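Local atomic coordinates of MmoQ Response regulator (Methylococcus capsulatus, PDB entry 3LJX), a protein that probably makes cyclic di-GMP from two GTP through its GGDEF domain, in a regulator whose HDOD domain is the piece crystallised. Residues A[149-160]-A[172-181]. Sequence-based numbering, arbitrary orientation.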
loop_
_atom_site.group_PDB
_atom_site.type_symbol
_atom_site.label_atom_id
_atom_site.label_comp_id
_atom_site.label_asym_id
_atom_site.label_seq_id
_atom_site.Cartn_x
_atom_site.Cartn_y
_atom_site.Cartn_z
ATOM N N LEU A 149 -8.365 -0.310 -9.648
ATOM C CA LEU A 149 -9.600 -0.017 -10.358
ATOM C C LEU A 149 -9.360 1.055 -11.415
ATOM O O LEU A 149 -9.882 0.961 -12.528
ATOM C CB LEU A 149 -10.670 0.472 -9.392
ATOM C CG LEU A 149 -11.343 -0.589 -8.547
ATOM C CD1 LEU A 149 -12.377 0.076 -7.611
ATOM C CD2 LEU A 149 -11.979 -1.615 -9.461
ATOM N N ALA A 150 -8.591 2.086 -11.047
ATOM C CA ALA A 150 -8.292 3.190 -11.953
ATOM C C ALA A 150 -7.541 2.659 -13.175
ATOM O O ALA A 150 -7.751 3.111 -14.290
ATOM C CB ALA A 150 -7.459 4.260 -11.239
ATOM N N THR A 151 -6.669 1.683 -12.950
ATOM C CA THR A 151 -5.904 1.087 -14.026
ATOM C C THR A 151 -6.751 0.162 -14.900
ATOM O O THR A 151 -6.669 0.215 -16.127
ATOM C CB THR A 151 -4.723 0.298 -13.469
ATOM O OG1 THR A 151 -3.935 1.159 -12.646
ATOM C CG2 THR A 151 -3.864 -0.230 -14.609
ATOM N N ALA A 152 -7.568 -0.676 -14.263
ATOM C CA ALA A 152 -8.391 -1.663 -14.967
ATOM C C ALA A 152 -9.509 -1.017 -15.783
ATOM O O ALA A 152 -9.702 -1.359 -16.950
ATOM C CB ALA A 152 -8.983 -2.683 -13.981
ATOM N N TRP A 153 -10.241 -0.086 -15.173
ATOM C CA TRP A 153 -11.408 0.502 -15.838
ATOM C C TRP A 153 -11.363 2.033 -15.853
ATOM O O TRP A 153 -12.209 2.688 -15.258
ATOM C CB TRP A 153 -12.695 0.022 -15.165
ATOM C CG TRP A 153 -12.803 -1.454 -15.076
ATOM C CD1 TRP A 153 -12.504 -2.237 -13.995
ATOM C CD2 TRP A 153 -13.239 -2.345 -16.108
ATOM N NE1 TRP A 153 -12.729 -3.563 -14.295
ATOM C CE2 TRP A 153 -13.184 -3.653 -15.584
ATOM C CE3 TRP A 153 -13.683 -2.160 -17.424
ATOM C CZ2 TRP A 153 -13.540 -4.769 -16.329
ATOM C CZ3 TRP A 153 -14.043 -3.273 -18.165
ATOM C CH2 TRP A 153 -13.968 -4.563 -17.618
ATOM N N PRO A 154 -10.384 2.603 -16.554
ATOM C CA PRO A 154 -10.101 4.040 -16.446
ATOM C C PRO A 154 -11.330 4.905 -16.712
ATOM O O PRO A 154 -11.569 5.861 -15.963
ATOM C CB PRO A 154 -9.045 4.278 -17.535
ATOM C CG PRO A 154 -8.511 2.942 -17.877
ATOM C CD PRO A 154 -9.567 1.939 -17.579
ATOM N N GLU A 155 -12.097 4.579 -17.754
ATOM C CA GLU A 155 -13.259 5.391 -18.124
ATOM C C GLU A 155 -14.451 5.129 -17.218
ATOM O O GLU A 155 -15.157 6.059 -16.819
ATOM C CB GLU A 155 -13.659 5.175 -19.592
ATOM C CG GLU A 155 -12.595 5.593 -20.597
ATOM C CD GLU A 155 -12.325 7.090 -20.589
ATOM O OE1 GLU A 155 -13.253 7.864 -20.267
ATOM O OE2 GLU A 155 -11.185 7.492 -20.909
ATOM N N GLU A 156 -14.698 3.867 -16.896
ATOM C CA GLU A 156 -15.788 3.577 -15.973
ATOM C C GLU A 156 -15.489 4.176 -14.607
ATOM O O GLU A 156 -16.366 4.762 -13.973
ATOM C CB GLU A 156 -16.032 2.078 -15.851
ATOM C CG GLU A 156 -16.818 1.507 -17.011
ATOM C CD GLU A 156 -18.314 1.473 -16.758
ATOM O OE1 GLU A 156 -18.748 1.646 -15.599
ATOM O OE2 GLU A 156 -19.061 1.257 -17.726
ATOM N N TYR A 157 -14.243 4.052 -14.163
ATOM C CA TYR A 157 -13.909 4.512 -12.825
ATOM C C TYR A 157 -13.934 6.037 -12.754
ATOM O O TYR A 157 -14.300 6.587 -11.725
ATOM C CB TYR A 157 -12.574 3.940 -12.338
ATOM C CG TYR A 157 -12.409 3.978 -10.832
ATOM C CD1 TYR A 157 -13.402 3.483 -9.988
ATOM C CD2 TYR A 157 -11.257 4.495 -10.251
ATOM C CE1 TYR A 157 -13.251 3.504 -8.606
ATOM C CE2 TYR A 157 -11.091 4.520 -8.870
ATOM C CZ TYR A 157 -12.095 4.024 -8.051
ATOM O OH TYR A 157 -11.937 4.051 -6.672
ATOM N N SER A 158 -13.584 6.720 -13.843
ATOM C CA SER A 158 -13.753 8.187 -13.887
ATOM C C SER A 158 -15.203 8.605 -13.658
ATOM O O SER A 158 -15.466 9.557 -12.928
ATOM C CB SER A 158 -13.244 8.791 -15.191
ATOM O OG SER A 158 -11.832 8.896 -15.187
ATOM N N GLU A 159 -16.148 7.892 -14.265
ATOM C CA GLU A 159 -17.556 8.126 -13.956
ATOM C C GLU A 159 -17.814 8.006 -12.446
ATOM O O GLU A 159 -18.370 8.917 -11.829
ATOM C CB GLU A 159 -18.466 7.153 -14.702
ATOM C CG GLU A 159 -18.485 7.307 -16.208
ATOM C CD GLU A 159 -19.404 6.280 -16.879
ATOM O OE1 GLU A 159 -20.297 5.736 -16.183
ATOM O OE2 GLU A 159 -19.234 6.016 -18.095
ATOM N N CYS A 160 -17.423 6.883 -11.851
ATOM C CA CYS A 160 -17.658 6.694 -10.422
ATOM C C CYS A 160 -17.043 7.830 -9.605
ATOM O O CYS A 160 -17.681 8.393 -8.722
ATOM C CB CYS A 160 -17.098 5.357 -9.956
ATOM S SG CYS A 160 -17.829 3.931 -10.784
ATOM N N LEU A 172 -21.066 2.330 -5.384
ATOM C CA LEU A 172 -21.080 2.484 -6.829
ATOM C C LEU A 172 -20.103 1.505 -7.453
ATOM O O LEU A 172 -20.376 0.917 -8.510
ATOM C CB LEU A 172 -20.724 3.916 -7.222
ATOM C CG LEU A 172 -20.988 4.258 -8.686
ATOM C CD1 LEU A 172 -22.324 3.685 -9.141
ATOM C CD2 LEU A 172 -20.955 5.760 -8.894
ATOM N N GLU A 173 -18.969 1.317 -6.786
ATOM C CA GLU A 173 -17.957 0.390 -7.270
ATOM C C GLU A 173 -18.536 -1.012 -7.324
ATOM O O GLU A 173 -18.405 -1.699 -8.339
ATOM C CB GLU A 173 -16.704 0.436 -6.393
ATOM C CG GLU A 173 -15.911 1.739 -6.508
ATOM C CD GLU A 173 -14.821 1.845 -5.452
ATOM O OE1 GLU A 173 -14.780 0.967 -4.557
ATOM O OE2 GLU A 173 -14.020 2.809 -5.511
ATOM N N ARG A 174 -19.206 -1.427 -6.255
ATOM C CA ARG A 174 -19.818 -2.757 -6.218
ATOM C C ARG A 174 -20.793 -2.978 -7.380
ATOM O O ARG A 174 -20.837 -4.052 -7.973
ATOM C CB ARG A 174 -20.500 -3.009 -4.872
ATOM C CG ARG A 174 -19.499 -3.251 -3.743
ATOM C CD ARG A 174 -20.177 -3.344 -2.390
ATOM N NE ARG A 174 -19.201 -3.477 -1.308
ATOM C CZ ARG A 174 -19.488 -3.392 -0.006
ATOM N NH1 ARG A 174 -20.732 -3.154 0.401
ATOM N NH2 ARG A 174 -18.524 -3.537 0.898
ATOM N N GLU A 175 -21.549 -1.943 -7.716
ATOM C CA GLU A 175 -22.501 -2.012 -8.812
ATOM C C GLU A 175 -21.793 -2.198 -10.158
ATOM O O GLU A 175 -22.161 -3.069 -10.961
ATOM C CB GLU A 175 -23.322 -0.729 -8.820
ATOM C CG GLU A 175 -24.617 -0.787 -9.569
ATOM C CD GLU A 175 -25.467 0.447 -9.291
ATOM O OE1 GLU A 175 -26.179 0.461 -8.263
ATOM O OE2 GLU A 175 -25.406 1.411 -10.089
ATOM N N ARG A 176 -20.771 -1.381 -10.401
ATOM C CA ARG A 176 -20.086 -1.386 -11.693
ATOM C C ARG A 176 -19.160 -2.592 -11.878
ATOM O O ARG A 176 -19.073 -3.170 -12.968
ATOM C CB ARG A 176 -19.302 -0.082 -11.874
ATOM C CG ARG A 176 -20.135 1.189 -11.692
ATOM C CD ARG A 176 -21.086 1.393 -12.858
ATOM N NE ARG A 176 -21.003 2.745 -13.397
ATOM C CZ ARG A 176 -21.947 3.665 -13.236
ATOM N NH1 ARG A 176 -23.055 3.364 -12.566
ATOM N NH2 ARG A 176 -21.791 4.880 -13.748
ATOM N N PHE A 177 -18.493 -2.990 -10.798
ATOM C CA PHE A 177 -17.364 -3.908 -10.891
ATOM C C PHE A 177 -17.515 -5.183 -10.060
ATOM O O PHE A 177 -16.658 -6.061 -10.115
ATOM C CB PHE A 177 -16.085 -3.191 -10.435
ATOM C CG PHE A 177 -15.867 -1.844 -11.076
ATOM C CD1 PHE A 177 -15.638 -1.733 -12.438
ATOM C CD2 PHE A 177 -15.842 -0.697 -10.309
ATOM C CE1 PHE A 177 -15.413 -0.492 -13.025
ATOM C CE2 PHE A 177 -15.617 0.542 -10.893
ATOM C CZ PHE A 177 -15.405 0.641 -12.248
ATOM N N ALA A 178 -18.587 -5.278 -9.280
ATOM C CA ALA A 178 -18.760 -6.370 -8.316
ATOM C C ALA A 178 -17.573 -6.487 -7.370
ATOM O O ALA A 178 -17.238 -7.583 -6.927
ATOM C CB ALA A 178 -18.992 -7.688 -9.006
ATOM N N THR A 179 -16.937 -5.360 -7.072
ATOM C CA THR A 179 -15.939 -5.306 -6.019
ATOM C C THR A 179 -15.759 -3.838 -5.681
ATOM O O THR A 179 -16.260 -2.976 -6.402
ATOM C CB THR A 179 -14.604 -5.946 -6.459
ATOM O OG1 THR A 179 -13.695 -5.965 -5.356
ATOM C CG2 THR A 179 -13.993 -5.177 -7.589
ATOM N N ASP A 180 -15.081 -3.534 -4.582
ATOM C CA ASP A 180 -14.823 -2.138 -4.262
ATOM C C ASP A 180 -13.353 -2.003 -3.939
ATOM O O ASP A 180 -12.671 -3.016 -3.776
ATOM C CB ASP A 180 -15.685 -1.684 -3.084
ATOM C CG ASP A 180 -15.353 -2.429 -1.806
ATOM O OD1 ASP A 180 -14.186 -2.332 -1.325
ATOM O OD2 ASP A 180 -16.262 -3.119 -1.300
ATOM N N HIS A 181 -12.865 -0.770 -3.822
ATOM C CA HIS A 181 -11.424 -0.569 -3.722
ATOM C C HIS A 181 -10.803 -1.172 -2.447
ATOM O O HIS A 181 -9.641 -1.599 -2.460
ATOM C CB HIS A 181 -11.040 0.900 -3.911
ATOM C CG HIS A 181 -11.707 1.844 -2.960
ATOM N ND1 HIS A 181 -11.401 1.892 -1.615
ATOM C CD2 HIS A 181 -12.619 2.824 -3.169
ATOM C CE1 HIS A 181 -12.113 2.843 -1.036
ATOM N NE2 HIS A 181 -12.864 3.421 -1.957
#
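Phe177 of helix 166-177 pushes its ring into the hollow formed by Leu149, Glu156, Tyr157 and Cys160, a knob-into-hole fit. One face of the ring takes Leu149 CD2, offset toward the rim. Trp153 lays its five-membered ring against the Phe177 ring in a strongly offset pair, with Phe177 CD1 over its face and centroids 4.8 Å apart. The closest touch there is Trp153 CG to Phe177 CE1, at 3.5 Å. Tyr157 CD1 meets Phe177 CE2 at 3.8 Å.

Arg176 can be followed outward from this core. Its CB lies over the centre of the Phe177 ring, on the face opposite Leu149. Its CG touches Cys160 SG at 3.7 Å. The chain then bends at chi2 (-72°) and again at chi3, which carries CD past Glu156 OE1 and brings NE to that same oxygen in a weak, bent salt-bridge hydrogen bond of 3.3 Å. At the tip, NH2 gives Glu159 OE1 a firmer bond of 3.0 Å, and the carboxylate stands steeply to the guanidinium, at 74°. A methionine here would probably leave the carboxylates of Glu156 and Glu159, one helical turn apart, without the positive charge that links them to helix 166-177.

Beyond the Phe177 ring, Glu173 reaches the start of helix 181-191. Its OE1 accepts the backbone N of His181 at 2.7 Å, from above the carboxylate plane. Its OE2 appears to accept from Tyr157 OH, but the position of that oxygen is doubtful. Leu149 CD1 packs against Glu173 CD. Leu184 of helix 181-191 also touches Leu149.

The axes of 154-160 and 172-177 run roughly antiparallel, at 150°, and a short turn joins their helices. This is a helical hairpin within the all-helical HDOD domain, with an apolar centre and a salt-bridge network along one border.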